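Local coordinates for flagellar biosynthetic protein FlhB (Shewanella putrefaciens CN-32, PDB 6Z0W), which is probably required, through its membrane part and the cytoplasmic domain described here, to build the flagellar rod as part of the type III export apparatus, at residues Ala10-Ala15 and Arg54-Glu59; Ala28-Val33 and Ala38-Ala43. One frame throughout, in Å; residues are numbered along the deposited sequence.

Interaction 1 of 2, residues Ala10-Ala15 and Arg54-Glu59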
loop_
_atom_site.group_PDB
_atom_site.type_symbol
_atom_site.label_atom_id
_atom_site.label_comp_id
_atom_site.label_asym_id
_atom_site.label_seq_id
_atom_site.Cartn_x
_atom_site.Cartn_y
_atom_site.Cartn_z
ATOM N N ALA A 10 9.588 -0.141 -12.389
ATOM C CA ALA A 10 10.992 -0.005 -12.004
ATOM C C ALA A 10 11.188 0.535 -10.597
ATOM O O ALA A 10 12.315 0.478 -10.094
ATOM C CB ALA A 10 11.715 0.902 -13.003
ATOM N N GLU A 11 10.141 1.072 -9.952
ATOM C CA GLU A 11 10.276 1.677 -8.624
ATOM C C GLU A 11 9.959 0.723 -7.485
ATOM O O GLU A 11 10.380 0.981 -6.349
ATOM C CB GLU A 11 9.349 2.894 -8.473
ATOM C CG GLU A 11 9.769 4.149 -9.218
ATOM C CD GLU A 11 11.124 4.657 -8.772
ATOM O OE1 GLU A 11 11.427 4.545 -7.561
ATOM O OE2 GLU A 11 11.892 5.139 -9.639
ATOM N N VAL A 12 9.218 -0.348 -7.755
ATOM C CA VAL A 12 8.767 -1.323 -6.760
ATOM C C VAL A 12 9.922 -1.862 -5.910
ATOM O O VAL A 12 9.720 -2.069 -4.699
ATOM C CB VAL A 12 7.986 -2.475 -7.429
ATOM C CG1 VAL A 12 7.609 -3.518 -6.424
ATOM C CG2 VAL A 12 6.695 -1.970 -8.054
ATOM N N PRO A 13 11.129 -2.102 -6.460
ATOM C CA PRO A 13 12.254 -2.497 -5.592
ATOM C C PRO A 13 12.555 -1.522 -4.454
ATOM O O PRO A 13 13.204 -1.924 -3.475
ATOM C CB PRO A 13 13.439 -2.589 -6.568
ATOM C CG PRO A 13 12.780 -2.952 -7.899
ATOM C CD PRO A 13 11.512 -2.158 -7.893
ATOM N N ASN A 14 12.136 -0.261 -4.541
ATOM C CA ASN A 14 12.445 0.685 -3.471
ATOM C C ASN A 14 11.349 0.745 -2.403
ATOM O O ASN A 14 11.488 1.491 -1.442
ATOM C CB ASN A 14 12.684 2.083 -4.045
ATOM C CG ASN A 14 13.747 2.092 -5.118
ATOM O OD1 ASN A 14 14.749 1.388 -5.021
ATOM N ND2 ASN A 14 13.502 2.841 -6.182
ATOM N N ALA A 15 10.297 -0.050 -2.531
ATOM C CA ALA A 15 9.178 0.002 -1.609
ATOM C C ALA A 15 9.583 -0.545 -0.243
ATOM O O ALA A 15 10.399 -1.459 -0.137
ATOM C CB ALA A 15 8.000 -0.823 -2.156
ATOM N N ARG A 54 3.184 -7.335 -7.046
ATOM C CA ARG A 54 3.450 -8.338 -6.019
ATOM C C ARG A 54 4.607 -9.257 -6.414
ATOM O O ARG A 54 5.501 -9.530 -5.594
ATOM C CB ARG A 54 2.173 -9.124 -5.742
ATOM C CG ARG A 54 1.123 -8.291 -5.019
ATOM C CD ARG A 54 -0.213 -9.016 -4.941
ATOM N NE ARG A 54 -0.083 -10.307 -4.272
ATOM C CZ ARG A 54 -1.095 -11.008 -3.764
ATOM N NH1 ARG A 54 -2.343 -10.546 -3.824
ATOM N NH2 ARG A 54 -0.855 -12.176 -3.183
ATOM N N GLU A 55 4.651 -9.705 -7.673
ATOM C CA GLU A 55 5.724 -10.615 -8.058
ATOM C C GLU A 55 7.093 -9.933 -7.962
ATOM O O GLU A 55 8.063 -10.556 -7.503
ATOM C CB GLU A 55 5.466 -11.190 -9.449
ATOM C CG GLU A 55 6.117 -10.460 -10.598
ATOM C CD GLU A 55 5.933 -11.183 -11.936
ATOM O OE1 GLU A 55 5.195 -12.206 -11.989
ATOM O OE2 GLU A 55 6.518 -10.704 -12.937
ATOM N N VAL A 56 7.185 -8.640 -8.323
ATOM C CA VAL A 56 8.460 -7.925 -8.189
ATOM C C VAL A 56 8.813 -7.762 -6.723
ATOM O O VAL A 56 9.952 -7.997 -6.315
ATOM C CB VAL A 56 8.420 -6.556 -8.909
ATOM C CG1 VAL A 56 9.681 -5.724 -8.596
ATOM C CG2 VAL A 56 8.261 -6.742 -10.403
ATOM N N ALA A 57 7.833 -7.389 -5.901
ATOM C CA ALA A 57 8.085 -7.249 -4.474
ATOM C C ALA A 57 8.610 -8.547 -3.862
ATOM O O ALA A 57 9.536 -8.522 -3.041
ATOM C CB ALA A 57 6.806 -6.802 -3.772
ATOM N N ARG A 58 8.026 -9.689 -4.241
ATOM C CA ARG A 58 8.485 -10.958 -3.688
ATOM C C ARG A 58 9.882 -11.307 -4.186
ATOM O O ARG A 58 10.697 -11.858 -3.437
ATOM C CB ARG A 58 7.515 -12.087 -4.032
ATOM C CG ARG A 58 7.776 -13.357 -3.203
ATOM C CD ARG A 58 7.901 -14.657 -4.021
ATOM N NE ARG A 58 8.311 -15.807 -3.191
ATOM C CZ ARG A 58 9.520 -16.368 -3.232
ATOM N NH1 ARG A 58 10.437 -15.892 -4.059
ATOM N NH2 ARG A 58 9.819 -17.405 -2.453
ATOM N N GLU A 59 10.153 -11.036 -5.460
ATOM C CA GLU A 59 11.510 -11.182 -5.966
ATOM C C GLU A 59 12.516 -10.409 -5.104
ATOM O O GLU A 59 13.596 -10.929 -4.794
ATOM C CB GLU A 59 11.556 -10.732 -7.426
ATOM C CG GLU A 59 12.854 -11.013 -8.126
ATOM C CD GLU A 59 13.103 -12.496 -8.365
ATOM O OE1 GLU A 59 12.113 -13.251 -8.541
ATOM O OE2 GLU A 59 14.297 -12.900 -8.388
#

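Interaction 2 of 2, residues Ala28-Val33 and Ala38-Ala43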
loop_
_atom_site.group_PDB
_atom_site.type_symbol
_atom_site.label_atom_id
_atom_site.label_comp_id
_atom_site.label_asym_id
_atom_site.label_seq_id
_atom_site.Cartn_x
_atom_site.Cartn_y
_atom_site.Cartn_z
ATOM N N ALA A 28 2.376 -0.045 -3.551
ATOM C CA ALA A 28 3.744 -0.105 -3.050
ATOM C C ALA A 28 4.035 1.196 -2.301
ATOM O O ALA A 28 4.044 2.290 -2.901
ATOM C CB ALA A 28 4.741 -0.334 -4.198
ATOM N N VAL A 29 4.280 1.078 -0.995
ATOM C CA VAL A 29 4.420 2.225 -0.102
ATOM C C VAL A 29 5.885 2.391 0.301
ATOM O O VAL A 29 6.575 1.409 0.605
ATOM C CB VAL A 29 3.507 2.057 1.133
ATOM C CG1 VAL A 29 3.667 3.245 2.131
ATOM C CG2 VAL A 29 2.051 1.910 0.697
ATOM N N LYS A 30 6.352 3.645 0.335
ATOM C CA LYS A 30 7.698 3.961 0.803
ATOM C C LYS A 30 7.646 5.040 1.879
ATOM O O LYS A 30 6.842 5.970 1.793
ATOM C CB LYS A 30 8.610 4.438 -0.354
ATOM C CG LYS A 30 10.101 4.593 0.016
ATOM C CD LYS A 30 10.937 4.820 -1.257
ATOM C CE LYS A 30 12.461 4.819 -0.996
ATOM N NZ LYS A 30 12.904 3.591 -0.258
ATOM N N TYR A 31 8.499 4.898 2.892
ATOM C CA TYR A 31 8.717 5.919 3.914
ATOM C C TYR A 31 10.157 6.393 3.806
ATOM O O TYR A 31 11.087 5.615 4.033
ATOM C CB TYR A 31 8.458 5.381 5.317
ATOM C CG TYR A 31 8.689 6.389 6.448
ATOM C CD1 TYR A 31 7.836 7.484 6.604
ATOM C CD2 TYR A 31 9.750 6.238 7.355
ATOM C CE1 TYR A 31 8.017 8.398 7.618
ATOM C CE2 TYR A 31 9.950 7.161 8.409
ATOM C CZ TYR A 31 9.086 8.240 8.526
ATOM O OH TYR A 31 9.246 9.171 9.538
ATOM N N ASP A 32 10.341 7.665 3.472
ATOM C CA ASP A 32 11.689 8.212 3.299
ATOM C C ASP A 32 11.605 9.633 3.840
ATOM O O ASP A 32 11.241 10.560 3.114
ATOM C CB ASP A 32 12.121 8.141 1.831
ATOM C CG ASP A 32 13.525 8.691 1.581
ATOM O OD1 ASP A 32 14.241 9.057 2.540
ATOM O OD2 ASP A 32 13.904 8.784 0.387
ATOM N N VAL A 33 11.908 9.785 5.131
ATOM C CA VAL A 33 11.628 11.038 5.813
ATOM C C VAL A 33 12.504 12.175 5.289
ATOM O O VAL A 33 12.136 13.353 5.428
ATOM C CB VAL A 33 11.753 10.834 7.346
ATOM C CG1 VAL A 33 13.191 10.885 7.785
ATOM C CG2 VAL A 33 10.910 11.855 8.121
ATOM N N ALA A 38 5.127 12.023 5.482
ATOM C CA ALA A 38 4.209 10.883 5.398
ATOM C C ALA A 38 4.679 9.853 4.360
ATOM O O ALA A 38 5.322 10.214 3.370
ATOM C CB ALA A 38 2.801 11.348 5.026
ATOM N N PRO A 39 4.360 8.567 4.542
ATOM C CA PRO A 39 4.690 7.592 3.500
ATOM C C PRO A 39 4.057 8.012 2.183
ATOM O O PRO A 39 3.041 8.715 2.150
ATOM C CB PRO A 39 4.079 6.284 4.020
ATOM C CG PRO A 39 3.877 6.484 5.488
ATOM C CD PRO A 39 3.570 7.959 5.632
ATOM N N PHE A 40 4.677 7.594 1.093
ATOM C CA PHE A 40 4.167 7.908 -0.227
ATOM C C PHE A 40 4.057 6.644 -1.075
ATOM O O PHE A 40 4.727 5.635 -0.835
ATOM C CB PHE A 40 5.038 8.949 -0.959
ATOM C CG PHE A 40 6.528 8.746 -0.800
ATOM C CD1 PHE A 40 7.285 8.114 -1.791
ATOM C CD2 PHE A 40 7.183 9.232 0.328
ATOM C CE1 PHE A 40 8.664 7.946 -1.625
ATOM C CE2 PHE A 40 8.536 9.072 0.485
ATOM C CZ PHE A 40 9.283 8.436 -0.487
ATOM N N VAL A 41 3.214 6.725 -2.102
ATOM C CA VAL A 41 2.981 5.590 -2.990
ATOM C C VAL A 41 3.929 5.722 -4.175
ATOM O O VAL A 41 3.944 6.759 -4.840
ATOM C CB VAL A 41 1.510 5.547 -3.443
ATOM C CG1 VAL A 41 1.331 4.643 -4.640
ATOM C CG2 VAL A 41 0.613 5.115 -2.259
ATOM N N ILE A 42 4.725 4.685 -4.444
ATOM C CA ILE A 42 5.650 4.717 -5.580
ATOM C C ILE A 42 5.237 3.769 -6.693
ATOM O O ILE A 42 5.798 3.856 -7.803
ATOM C CB ILE A 42 7.101 4.422 -5.146
ATOM C CG1 ILE A 42 7.187 3.022 -4.539
ATOM C CG2 ILE A 42 7.544 5.422 -4.116
ATOM C CD1 ILE A 42 8.595 2.667 -4.120
ATOM N N ALA A 43 4.262 2.893 -6.451
ATOM C CA ALA A 43 3.640 2.101 -7.504
ATOM C C ALA A 43 2.248 1.685 -7.034
ATOM O O ALA A 43 2.023 1.500 -5.834
ATOM C CB ALA A 43 4.487 0.865 -7.850
HETATM O O HOH W 1 8.148 9.599 3.466
#

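Interaction 1 of 2, residues Ala10-Ala15 and Arg54-Glu59
Val-12 and Val-56 meet methyl to methyl, and nearly everything else in this small apolar contact is grouped around that pair. Both valines hold CG1 anti to their own backbone N (chi1 176° and 172°), which turns these two methyls into the gap between the short 3-10 turn 12-14 and the helix; Val-12 CG1 lies 3.7 Å from Val-56 CG1. The same Val-12 methyl reaches on to the helix backbone, 3.9 Å from Ala-57 N, and stands 4.3 Å from Ala-57 CB. Alanine suits that place because its single methyl lets the helix surface come close. On the looser flank the edge of the Pro-13 ring, CD foremost, comes to 4.1 Å from Val-56 CG1; both residues there are partly exposed, whereas Val-12 and Ala-57 are buried. Proline also fits the tight turn, its ring fixing phi near -56°. Farther from the helix, Asn-14 ND2 donates to Glu-11 OE1 at 3.0 Å, in the amide plane but from above the carboxylate. The other Glu-11 oxygen, OE2, forms a salt bridge with Arg-7. Helix 47-59 thus presents Val-56 and Ala-57 to the link between helix 6-9 and strand 17-20, while Val-12 also packs on Ala-43 of strand 40-46 and Ala-57 on Ile-18 of strand 17-20.

Interaction 2 of 2, residues Ala28-Val33 and Ala38-Ala43
Lys-30 sets CG anti to its backbone N (chi1 -171°), while Phe-40 places CG between its own N and carbonyl carbon (chi1 42°); together these torsions lay the lysine methylenes alongside the aromatic ring. The contact is an off-centre CH-pi interaction, with Lys-30 CB 4.2 Å from the ring centroid and 30° off its normal. A lysine serves well here: its methylenes lie along the CE1-CZ side of the ring, and a bend at chi4 leads NZ away to the carbonyl of Asn-14. Lys-30 O also lies over one face of the ring, while Asp-32 CB meets the ring edge, 3.7 Å from CZ. Beneath these side chains the backbones of Lys-30 and Phe-40 exchange two nearly straight hydrogen bonds, Lys-30 N to Phe-40 O and Phe-40 N to Lys-30 O, each 2.8 Å. On the other face of the sheet, Val-29 CG1 packs against Pro-39 CB at 3.6 Å, two compact apolar groups pointing the same way toward helix 89-100. Farther along, Ala-28 O accepts from Ile-42 N at 2.9 Å, and Ala-28 N donates to Ala-43 O at 2.8 Å. Ile-42 is the extra residue: Ala-28 faces both it and Ala-43, and the register moves by one between Val-29/Val-41 and Ala-28/Ala-43. Toward the connecting loop a water bridges the strands, accepting from Asp-32 N and donating to Ala-38 O. The whole is an antiparallel beta hairpin interrupted by a classic beta bulge, and its second strand, 40-46, forms an outermost strand of the domain's mixed sheet.

Overall arrangement
The centres of interactions 1 and 2 lie about 13 Å apart, and the hairpin of interaction 2 is nested along the chain between the two segments joined by interaction 1. The order is turn 10-15, strand 17-20, the hairpin strands 25-30 and 40-46, then helix 47-59, which follows the second hairpin strand directly. The two contacts also touch: besides the pairs already met, Ile-42 CD1 packs 3.6 Å from Ala-15 N, so the bulged residue of the hairpin lies against the turn. The turn is therefore wedged between the hairpin and the helix, joining the sheet margin to its flanking helix within the compact cytoplasmic domain of this export protein.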